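Local atomic coordinates of Rho GTPase-activating protein 15 (Homo sapiens, PDB entry 3BYI), a protein that switches off Rho-type GTPases, RAC1 among them, by stimulating their GTP hydrolysis to the inactive GDP-bound state. Residues G21-K26 with L103-F108; P36-Q41 with K97-E102; A64-L69 with T93-M98. One frame throughout, in Å; residues are numbered along the deposited sequence.

Interaction 1. Residues G21-K26 with L103-F108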
loop_
_atom_site.group_PDB
_atom_site.type_symbol
_atom_site.label_atom_id
_atom_site.label_comp_id
_atom_site.label_asym_id
_atom_site.label_seq_id
_atom_site.Cartn_x
_atom_site.Cartn_y
_atom_site.Cartn_z
ATOM N N GLY A 21 -10.834 -1.693 -5.832
ATOM C CA GLY A 21 -11.881 -2.446 -5.163
ATOM C C GLY A 21 -11.901 -3.932 -5.478
ATOM O O GLY A 21 -12.773 -4.642 -4.982
ATOM N N SER A 22 -11.003 -4.394 -6.357
ATOM C CA SER A 22 -10.864 -5.822 -6.654
ATOM C C SER A 22 -9.797 -6.392 -5.733
ATOM O O SER A 22 -8.834 -5.699 -5.387
ATOM C CB SER A 22 -10.464 -6.069 -8.125
ATOM O OG SER A 22 -11.427 -5.575 -9.041
ATOM N N HIS A 23 -9.949 -7.669 -5.374
ATOM C CA HIS A 23 -8.948 -8.380 -4.589
ATOM C C HIS A 23 -7.599 -8.281 -5.266
ATOM O O HIS A 23 -7.515 -8.362 -6.492
ATOM C CB HIS A 23 -9.301 -9.882 -4.421
ATOM C CG HIS A 23 -8.678 -10.504 -3.197
ATOM N ND1 HIS A 23 -7.409 -11.051 -3.190
ATOM C CD2 HIS A 23 -9.133 -10.605 -1.926
ATOM C CE1 HIS A 23 -7.132 -11.496 -1.979
ATOM N NE2 HIS A 23 -8.161 -11.238 -1.193
ATOM N N LEU A 24 -6.548 -8.137 -4.467
ATOM C CA LEU A 24 -5.164 -8.170 -4.956
ATOM C C LEU A 24 -4.959 -9.372 -5.895
ATOM O O LEU A 24 -4.332 -9.265 -6.926
ATOM C CB LEU A 24 -4.184 -8.229 -3.758
ATOM C CG LEU A 24 -2.674 -8.226 -4.092
ATOM C CD1 LEU A 24 -2.253 -6.916 -4.775
ATOM C CD2 LEU A 24 -1.861 -8.524 -2.867
ATOM N N HIS A 25 -5.556 -10.506 -5.541
ATOM C CA HIS A 25 -5.381 -11.762 -6.272
ATOM C C HIS A 25 -6.028 -11.765 -7.634
ATOM O O HIS A 25 -5.488 -12.356 -8.565
ATOM C CB HIS A 25 -5.893 -12.927 -5.445
ATOM C CG HIS A 25 -5.126 -13.109 -4.169
ATOM N ND1 HIS A 25 -5.193 -14.254 -3.412
ATOM C CD2 HIS A 25 -4.245 -12.298 -3.541
ATOM C CE1 HIS A 25 -4.412 -14.136 -2.357
ATOM N NE2 HIS A 25 -3.829 -12.952 -2.409
ATOM N N LYS A 26 -7.144 -11.058 -7.753
ATOM C CA LYS A 26 -7.805 -10.880 -9.035
ATOM C C LYS A 26 -7.080 -9.863 -9.899
ATOM O O LYS A 26 -6.982 -10.048 -11.106
ATOM C CB LYS A 26 -9.271 -10.466 -8.848
ATOM C CG LYS A 26 -10.152 -11.568 -8.247
ATOM C CD LYS A 26 -11.439 -11.772 -9.064
ATOM N N LEU A 103 -8.665 -2.192 -1.532
ATOM C CA LEU A 103 -8.600 -3.640 -1.698
ATOM C C LEU A 103 -9.687 -4.212 -0.846
ATOM O O LEU A 103 -9.878 -3.730 0.231
ATOM C CB LEU A 103 -7.240 -4.145 -1.223
ATOM C CG LEU A 103 -6.059 -3.826 -2.144
ATOM C CD1 LEU A 103 -4.762 -4.345 -1.571
ATOM C CD2 LEU A 103 -6.300 -4.448 -3.463
ATOM N N PRO A 104 -10.461 -5.206 -1.330
ATOM C CA PRO A 104 -11.468 -5.781 -0.428
ATOM C C PRO A 104 -10.898 -6.460 0.824
ATOM O O PRO A 104 -11.601 -6.596 1.815
ATOM C CB PRO A 104 -12.202 -6.813 -1.301
ATOM C CG PRO A 104 -11.291 -7.094 -2.413
ATOM C CD PRO A 104 -10.496 -5.837 -2.654
ATOM N N GLU A 105 -9.676 -6.972 0.729
ATOM C CA GLU A 105 -8.976 -7.543 1.862
ATOM C C GLU A 105 -7.667 -6.747 1.912
ATOM O O GLU A 105 -7.121 -6.381 0.860
ATOM C CB GLU A 105 -8.718 -9.039 1.660
ATOM C CG GLU A 105 -8.169 -9.737 2.909
ATOM C CD GLU A 105 -7.741 -11.196 2.683
ATOM O OE1 GLU A 105 -7.497 -11.619 1.521
ATOM O OE2 GLU A 105 -7.641 -11.924 3.703
ATOM N N PRO A 106 -7.197 -6.404 3.122
ATOM C CA PRO A 106 -5.908 -5.717 3.189
ATOM C C PRO A 106 -4.698 -6.525 2.694
ATOM O O PRO A 106 -4.742 -7.750 2.631
ATOM C CB PRO A 106 -5.782 -5.319 4.691
ATOM C CG PRO A 106 -6.871 -6.022 5.412
ATOM C CD PRO A 106 -7.867 -6.529 4.432
ATOM N N LEU A 107 -3.604 -5.816 2.373
ATOM C CA LEU A 107 -2.364 -6.461 1.934
ATOM C C LEU A 107 -1.925 -7.553 2.912
ATOM O O LEU A 107 -1.467 -8.618 2.505
ATOM C CB LEU A 107 -1.242 -5.433 1.765
ATOM C CG LEU A 107 0.112 -5.910 1.189
ATOM C CD1 LEU A 107 -0.061 -6.562 -0.165
ATOM C CD2 LEU A 107 1.144 -4.744 1.121
ATOM N N PHE A 108 -2.051 -7.251 4.195
ATOM C CA PHE A 108 -1.816 -8.219 5.249
ATOM C C PHE A 108 -3.136 -8.940 5.471
ATOM O O PHE A 108 -4.081 -8.326 6.027
ATOM C CB PHE A 108 -1.410 -7.488 6.540
ATOM C CG PHE A 108 -0.012 -6.951 6.516
ATOM C CD1 PHE A 108 0.314 -5.833 5.742
ATOM C CD2 PHE A 108 0.974 -7.550 7.265
ATOM C CE1 PHE A 108 1.596 -5.334 5.718
ATOM C CE2 PHE A 108 2.263 -7.070 7.234
ATOM C CZ PHE A 108 2.578 -5.953 6.474
HETATM O O HOH W 1 -6.704 -7.930 -1.344
#

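Interaction 2. Residues P36-Q41 with K97-E102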
loop_
_atom_site.group_PDB
_atom_site.type_symbol
_atom_site.label_atom_id
_atom_site.label_comp_id
_atom_site.label_asym_id
_atom_site.label_seq_id
_atom_site.Cartn_x
_atom_site.Cartn_y
_atom_site.Cartn_z
ATOM N N PRO A 36 0.835 -5.636 -8.700
ATOM C CA PRO A 36 0.101 -4.844 -9.672
ATOM C C PRO A 36 0.933 -3.769 -10.366
ATOM O O PRO A 36 1.686 -3.035 -9.737
ATOM C CB PRO A 36 -1.004 -4.185 -8.838
ATOM C CG PRO A 36 -1.141 -5.037 -7.639
ATOM C CD PRO A 36 0.227 -5.566 -7.361
ATOM N N TRP A 37 0.771 -3.680 -11.669
ATOM C CA TRP A 37 1.399 -2.628 -12.468
ATOM C C TRP A 37 1.193 -1.232 -11.888
ATOM O O TRP A 37 2.104 -0.426 -11.939
ATOM C CB TRP A 37 0.885 -2.640 -13.913
ATOM C CG TRP A 37 1.555 -3.675 -14.668
ATOM C CD1 TRP A 37 1.033 -4.856 -15.093
ATOM C CD2 TRP A 37 2.921 -3.680 -15.033
ATOM N NE1 TRP A 37 1.994 -5.592 -15.713
ATOM C CE2 TRP A 37 3.166 -4.889 -15.702
ATOM C CE3 TRP A 37 3.967 -2.769 -14.865
ATOM C CZ2 TRP A 37 4.415 -5.204 -16.245
ATOM C CZ3 TRP A 37 5.202 -3.080 -15.368
ATOM C CH2 TRP A 37 5.425 -4.294 -16.052
ATOM N N PHE A 38 -0.005 -0.935 -11.381
ATOM C CA PHE A 38 -0.280 0.411 -10.884
ATOM C C PHE A 38 0.596 0.740 -9.666
ATOM O O PHE A 38 1.041 1.865 -9.509
ATOM C CB PHE A 38 -1.747 0.610 -10.521
ATOM C CG PHE A 38 -2.048 2.006 -9.976
ATOM C CD1 PHE A 38 -1.938 3.124 -10.789
ATOM C CD2 PHE A 38 -2.445 2.193 -8.658
ATOM C CE1 PHE A 38 -2.270 4.405 -10.302
ATOM C CE2 PHE A 38 -2.726 3.442 -8.184
ATOM C CZ PHE A 38 -2.655 4.547 -9.008
ATOM N N VAL A 39 0.825 -0.270 -8.818
ATOM C CA VAL A 39 1.691 -0.133 -7.677
ATOM C C VAL A 39 3.149 0.166 -8.121
ATOM O O VAL A 39 3.832 1.009 -7.553
ATOM C CB VAL A 39 1.627 -1.395 -6.757
ATOM C CG1 VAL A 39 2.746 -1.358 -5.657
ATOM C CG2 VAL A 39 0.218 -1.549 -6.135
ATOM N N LYS A 40 3.620 -0.537 -9.142
ATOM C CA LYS A 40 4.968 -0.322 -9.614
ATOM C C LYS A 40 5.104 1.033 -10.335
ATOM O O LYS A 40 6.141 1.694 -10.246
ATOM C CB LYS A 40 5.420 -1.491 -10.462
ATOM C CG LYS A 40 5.534 -2.798 -9.683
ATOM C CD LYS A 40 6.170 -3.948 -10.534
ATOM C CE LYS A 40 5.305 -4.416 -11.654
ATOM N NZ LYS A 40 5.878 -5.632 -12.355
ATOM N N GLN A 41 4.065 1.454 -11.048
ATOM C CA GLN A 41 4.066 2.775 -11.676
ATOM C C GLN A 41 4.169 3.913 -10.667
ATOM O O GLN A 41 4.844 4.907 -10.919
ATOM C CB GLN A 41 2.781 3.032 -12.423
ATOM C CG GLN A 41 2.855 2.738 -13.834
ATOM C CD GLN A 41 1.736 3.380 -14.587
ATOM O OE1 GLN A 41 0.586 2.974 -14.456
ATOM N NE2 GLN A 41 2.070 4.397 -15.399
ATOM N N LYS A 97 -2.003 4.881 -1.942
ATOM C CA LYS A 97 -2.598 4.536 -0.662
ATOM C C LYS A 97 -4.065 4.178 -0.790
ATOM O O LYS A 97 -4.541 3.263 -0.124
ATOM C CB LYS A 97 -2.430 5.680 0.342
ATOM C CG LYS A 97 -0.989 5.875 0.857
ATOM C CD LYS A 97 -0.941 6.952 1.932
ATOM C CE LYS A 97 -1.303 8.348 1.414
ATOM N NZ LYS A 97 -1.181 9.335 2.495
ATOM N N MET A 98 -4.775 4.926 -1.628
ATOM C CA MET A 98 -6.191 4.660 -1.919
ATOM C C MET A 98 -6.394 3.267 -2.523
ATOM O O MET A 98 -7.394 2.613 -2.229
ATOM C CB MET A 98 -6.768 5.722 -2.885
ATOM C CG MET A 98 -8.221 5.511 -3.208
ATOM S SD MET A 98 -9.005 6.783 -4.216
ATOM C CE MET A 98 -9.221 8.042 -2.936
ATOM N N PHE A 99 -5.463 2.841 -3.372
ATOM C CA PHE A 99 -5.481 1.498 -3.946
ATOM C C PHE A 99 -5.437 0.474 -2.833
ATOM O O PHE A 99 -6.283 -0.411 -2.763
ATOM C CB PHE A 99 -4.323 1.298 -4.943
ATOM C CG PHE A 99 -4.193 -0.123 -5.451
ATOM C CD1 PHE A 99 -5.014 -0.581 -6.486
ATOM C CD2 PHE A 99 -3.269 -0.998 -4.882
ATOM C CE1 PHE A 99 -4.906 -1.850 -6.931
ATOM C CE2 PHE A 99 -3.168 -2.321 -5.316
ATOM C CZ PHE A 99 -3.947 -2.743 -6.344
ATOM N N PHE A 100 -4.483 0.619 -1.919
ATOM C CA PHE A 100 -4.372 -0.330 -0.820
ATOM C C PHE A 100 -5.568 -0.293 0.143
ATOM O O PHE A 100 -6.015 -1.337 0.649
ATOM C CB PHE A 100 -3.072 -0.134 -0.077
ATOM C CG PHE A 100 -1.882 -0.650 -0.832
ATOM C CD1 PHE A 100 -0.971 0.231 -1.410
ATOM C CD2 PHE A 100 -1.697 -2.011 -0.992
ATOM C CE1 PHE A 100 0.107 -0.250 -2.126
ATOM C CE2 PHE A 100 -0.610 -2.503 -1.672
ATOM C CZ PHE A 100 0.295 -1.626 -2.244
ATOM N N ARG A 101 -6.113 0.910 0.363
ATOM C CA ARG A 101 -7.288 1.070 1.221
ATOM C C ARG A 101 -8.546 0.472 0.593
ATOM O O ARG A 101 -9.426 0.047 1.314
ATOM C CB ARG A 101 -7.549 2.556 1.589
ATOM C CG ARG A 101 -6.620 3.111 2.684
ATOM C CD ARG A 101 -6.571 4.668 2.702
ATOM N NE ARG A 101 -5.438 5.141 3.512
ATOM C CZ ARG A 101 -4.853 6.341 3.420
ATOM N NH1 ARG A 101 -5.276 7.269 2.569
ATOM N NH2 ARG A 101 -3.825 6.628 4.212
ATOM N N GLU A 102 -8.615 0.452 -0.737
ATOM C CA GLU A 102 -9.828 -0.010 -1.438
ATOM C C GLU A 102 -9.788 -1.510 -1.754
ATOM O O GLU A 102 -10.767 -2.035 -2.176
ATOM C CB GLU A 102 -10.097 0.863 -2.694
ATOM C CG GLU A 102 -11.544 0.819 -3.133
ATOM C CD GLU A 102 -11.880 1.829 -4.188
ATOM O OE1 GLU A 102 -11.164 2.838 -4.323
ATOM O OE2 GLU A 102 -12.876 1.592 -4.902
#

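Interaction 3. Residues A64-L69 with T93-M98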
loop_
_atom_site.group_PDB
_atom_site.type_symbol
_atom_site.label_atom_id
_atom_site.label_comp_id
_atom_site.label_asym_id
_atom_site.label_seq_id
_atom_site.Cartn_x
_atom_site.Cartn_y
_atom_site.Cartn_z
ATOM N N ALA A 64 -9.776 15.336 -5.517
ATOM C CA ALA A 64 -10.439 15.394 -6.835
ATOM C C ALA A 64 -9.521 14.918 -7.981
ATOM O O ALA A 64 -9.978 14.250 -8.891
ATOM C CB ALA A 64 -10.928 16.797 -7.117
ATOM N N THR A 65 -8.227 15.256 -7.930
ATOM C CA THR A 65 -7.263 14.784 -8.927
ATOM C C THR A 65 -6.932 13.318 -8.722
ATOM O O THR A 65 -6.757 12.599 -9.696
ATOM C CB THR A 65 -5.938 15.617 -8.943
ATOM O OG1 THR A 65 -6.262 17.011 -8.968
ATOM C CG2 THR A 65 -5.102 15.289 -10.173
ATOM N N ILE A 66 -6.813 12.874 -7.469
ATOM C CA ILE A 66 -6.647 11.438 -7.177
ATOM C C ILE A 66 -7.817 10.642 -7.739
ATOM O O ILE A 66 -7.628 9.588 -8.340
ATOM C CB ILE A 66 -6.540 11.160 -5.681
ATOM C CG1 ILE A 66 -5.226 11.770 -5.149
ATOM C CG2 ILE A 66 -6.632 9.647 -5.416
ATOM C CD1 ILE A 66 -5.142 11.912 -3.622
ATOM N N GLN A 67 -9.031 11.149 -7.547
ATOM C CA GLN A 67 -10.229 10.466 -8.008
ATOM C C GLN A 67 -10.225 10.325 -9.538
ATOM O O GLN A 67 -10.649 9.294 -10.081
ATOM C CB GLN A 67 -11.490 11.175 -7.487
ATOM C CG GLN A 67 -11.721 11.005 -5.960
ATOM C CD GLN A 67 -12.192 9.581 -5.532
ATOM O OE1 GLN A 67 -12.001 8.630 -6.259
ATOM N NE2 GLN A 67 -12.805 9.463 -4.361
ATOM N N LYS A 68 -9.724 11.342 -10.245
ATOM C CA LYS A 68 -9.569 11.247 -11.712
ATOM C C LYS A 68 -8.482 10.272 -12.119
ATOM O O LYS A 68 -8.588 9.619 -13.154
ATOM C CB LYS A 68 -9.148 12.573 -12.336
ATOM C CG LYS A 68 -10.146 13.668 -12.279
ATOM C CD LYS A 68 -9.565 14.960 -12.780
ATOM C CE LYS A 68 -10.659 15.999 -12.969
ATOM N NZ LYS A 68 -10.044 17.344 -13.118
ATOM N N LEU A 69 -7.403 10.227 -11.339
ATOM C CA LEU A 69 -6.331 9.240 -11.551
ATOM C C LEU A 69 -6.899 7.819 -11.432
ATOM O O LEU A 69 -6.697 6.970 -12.311
ATOM C CB LEU A 69 -5.207 9.422 -10.521
ATOM C CG LEU A 69 -3.782 8.988 -10.923
ATOM C CD1 LEU A 69 -2.764 9.180 -9.750
ATOM C CD2 LEU A 69 -3.706 7.585 -11.477
ATOM N N THR A 93 1.118 9.507 -4.475
ATOM C CA THR A 93 1.160 8.816 -3.200
ATOM C C THR A 93 -0.245 8.561 -2.687
ATOM O O THR A 93 -0.508 7.496 -2.183
ATOM C CB THR A 93 1.900 9.585 -2.116
ATOM O OG1 THR A 93 1.224 10.820 -1.917
ATOM C CG2 THR A 93 3.401 9.793 -2.465
ATOM N N GLY A 94 -1.131 9.560 -2.803
ATOM C CA GLY A 94 -2.525 9.417 -2.395
ATOM C C GLY A 94 -3.282 8.331 -3.139
ATOM O O GLY A 94 -4.058 7.605 -2.555
ATOM N N ALA A 95 -3.019 8.205 -4.424
ATOM C CA ALA A 95 -3.673 7.208 -5.255
ATOM C C ALA A 95 -3.141 5.822 -4.929
ATOM O O ALA A 95 -3.906 4.859 -4.868
ATOM C CB ALA A 95 -3.498 7.568 -6.786
ATOM N N LEU A 96 -1.844 5.708 -4.669
ATOM C CA LEU A 96 -1.265 4.434 -4.220
ATOM C C LEU A 96 -1.923 3.985 -2.922
ATOM O O LEU A 96 -2.400 2.862 -2.831
ATOM C CB LEU A 96 0.243 4.540 -3.993
ATOM C CG LEU A 96 0.967 3.198 -3.816
ATOM C CD1 LEU A 96 0.588 2.285 -4.988
ATOM C CD2 LEU A 96 2.550 3.379 -3.714
ATOM N N LYS A 97 -2.003 4.881 -1.942
ATOM C CA LYS A 97 -2.598 4.536 -0.662
ATOM C C LYS A 97 -4.065 4.178 -0.790
ATOM O O LYS A 97 -4.541 3.263 -0.124
ATOM C CB LYS A 97 -2.430 5.680 0.342
ATOM C CG LYS A 97 -0.989 5.875 0.857
ATOM C CD LYS A 97 -0.941 6.952 1.932
ATOM C CE LYS A 97 -1.303 8.348 1.414
ATOM N NZ LYS A 97 -1.181 9.335 2.495
ATOM N N MET A 98 -4.775 4.926 -1.628
ATOM C CA MET A 98 -6.191 4.660 -1.919
ATOM C C MET A 98 -6.394 3.267 -2.523
ATOM O O MET A 98 -7.394 2.613 -2.229
ATOM C CB MET A 98 -6.768 5.722 -2.885
ATOM C CG MET A 98 -8.221 5.511 -3.208
ATOM S SD MET A 98 -9.005 6.783 -4.216
ATOM C CE MET A 98 -9.221 8.042 -2.936
#

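Interaction 1. Residues G21-K26 with L103-F108
His23 and Glu105 hold together a partly buried contact between the N-terminal end of helix 24-31 and the loop after helix 89-102, a histidine-carboxylate hydrogen bond beside leucine packing. His23 NE2 donates to Glu105 OE1 at 2.8 Å with an N-H...O angle of 153°. The oxygen lies near the imidazole plane but is approached on its anti side, and ring and carboxylate are turned 50° against each other. Both side chains run the same way, side by side; Glu105, with CG anti to the backbone N (chi1 -171°) and extended beyond it, carries OE1 out to the edge of the imidazole. His23 is the N-cap of helix 24-31, and its ND1 caps it by accepting from His25 N at 3.0 Å, so bonds at two edges fix the rotation of the imidazole in this all-helical RhoGAP domain. A water lies over one ring face, accepting from Leu24 N and donating to Glu105 O at 2.7 Å. Beside the histidine, Pro104 sets CG against His23 N (3.3 Å) and CD against Ser22 O. Leu103 CD2 reaches Leu24 CB at 4.3 Å, while Leu24 CD2 meets Leu107 CD1 at 3.8 Å. Leu107 also packs on Thr146 and Met147 of helix 141-159.

Interaction 2. Residues P36-Q41 with K97-E102
Segments 37-41 and 97-102, on helices 37-49 and 89-102, run roughly antiparallel where Val39 faces Phe99: their short axes make an angle of 150° and come no closer than 10.9 Å, and the nearest CA atoms, those of Val39 and Phe99, are 8.2 Å apart. Large side chains bridge that spacing. Phe99, with CG anti to the backbone N (chi1 173°), carries its ring across to the first turn of helix 37-49. There Val39 CG2 meets Phe99 CE2 at 3.6 Å, the two side chains crossing at about a right angle. Further out on the same ring, CZ touches Pro36 CG at 3.8 Å; Pro36 is the N-cap residue of that helix. At the root of Phe99, its CB sits at the edge of the Phe38 ring, 4.2 Å from CE2. Val39 CG2 also reaches Phe100 CZ at 3.9 Å, so one methyl group serves two aromatic rings. Phe99 CD2 in turn lies over the centre of the Phe100 ring, and Phe100 continues onto Thr146 and Leu150 of helix 141-159. This is core packing of the helical RhoGAP domain. All five touching residues are buried and apolar, consistent with shape and burial, rather than directional bonds, setting how these two segments meet.

Interaction 3. Residues A64-L69 with T93-M98
Ile66 projects from helix 63-74 onto Gly94, Ala95 and Met98 of helix 89-102, a helix-helix crossing in the all-helical RhoGAP fold. The short axes of 64-69 and 93-98 cross at -60° and approach to 9.3 Å. From Ile66 CB, directed at the other helix, two branches part. CG2, anti to the backbone N, rests on the backbone at Ala95, 3.8 Å from its CA, and has Met98 SD on it at 3.9 Å. The other branch leaves through CG1, anti to the carbonyl carbon (chi1 -67°), and ends in CD1, which lies 3.8 Å from Gly94 CA. With no side chain at Gly94, CD1 can close directly onto that backbone. Met98 reaches back across the interface: its chain is extended until it bends at chi3, which turns CE toward Ile66 CG2 as well. At the more exposed margin, Gln67 bends back at chi2 to put OE1 4.1 Å from Met98 SD, a loose contact. The side chain of the predicted arginine finger, Arg58, lies about 10 Å from Gly94 and does not join the contact. Leu69, one turn on from Ile66, also packs against Phe38 of helix 37-49 and Trp86. Its CD1 presses against Ala95 CB at 3.5 Å, tighter than usual for two carbons.

The three contacts form a row through one RhoGAP domain. Interactions 1 and 2 have centres 10 Å apart, interactions 2 and 3 9 Å, and interactions 1 and 3 17 Å. Helix 89-102 supplies one side of interactions 2 and 3, whose segments overlap at Lys97 and Met98, and the loop after it supplies interaction 1. The partners 21-26, 36-41 and 64-69 follow one another in the chain, and the later the first segment, the earlier the second: 103-108, then 97-102, then 93-98. Leu24 CD1 touches Pro36 CG at 3.6 Å between interactions 1 and 2; Phe38 CE1 touches Leu69 CD2 at 3.7 Å between 2 and 3. Apolar contacts thus link the three in turn, and interaction 3 comes within about 10 Å of the predicted arginine finger, Arg58.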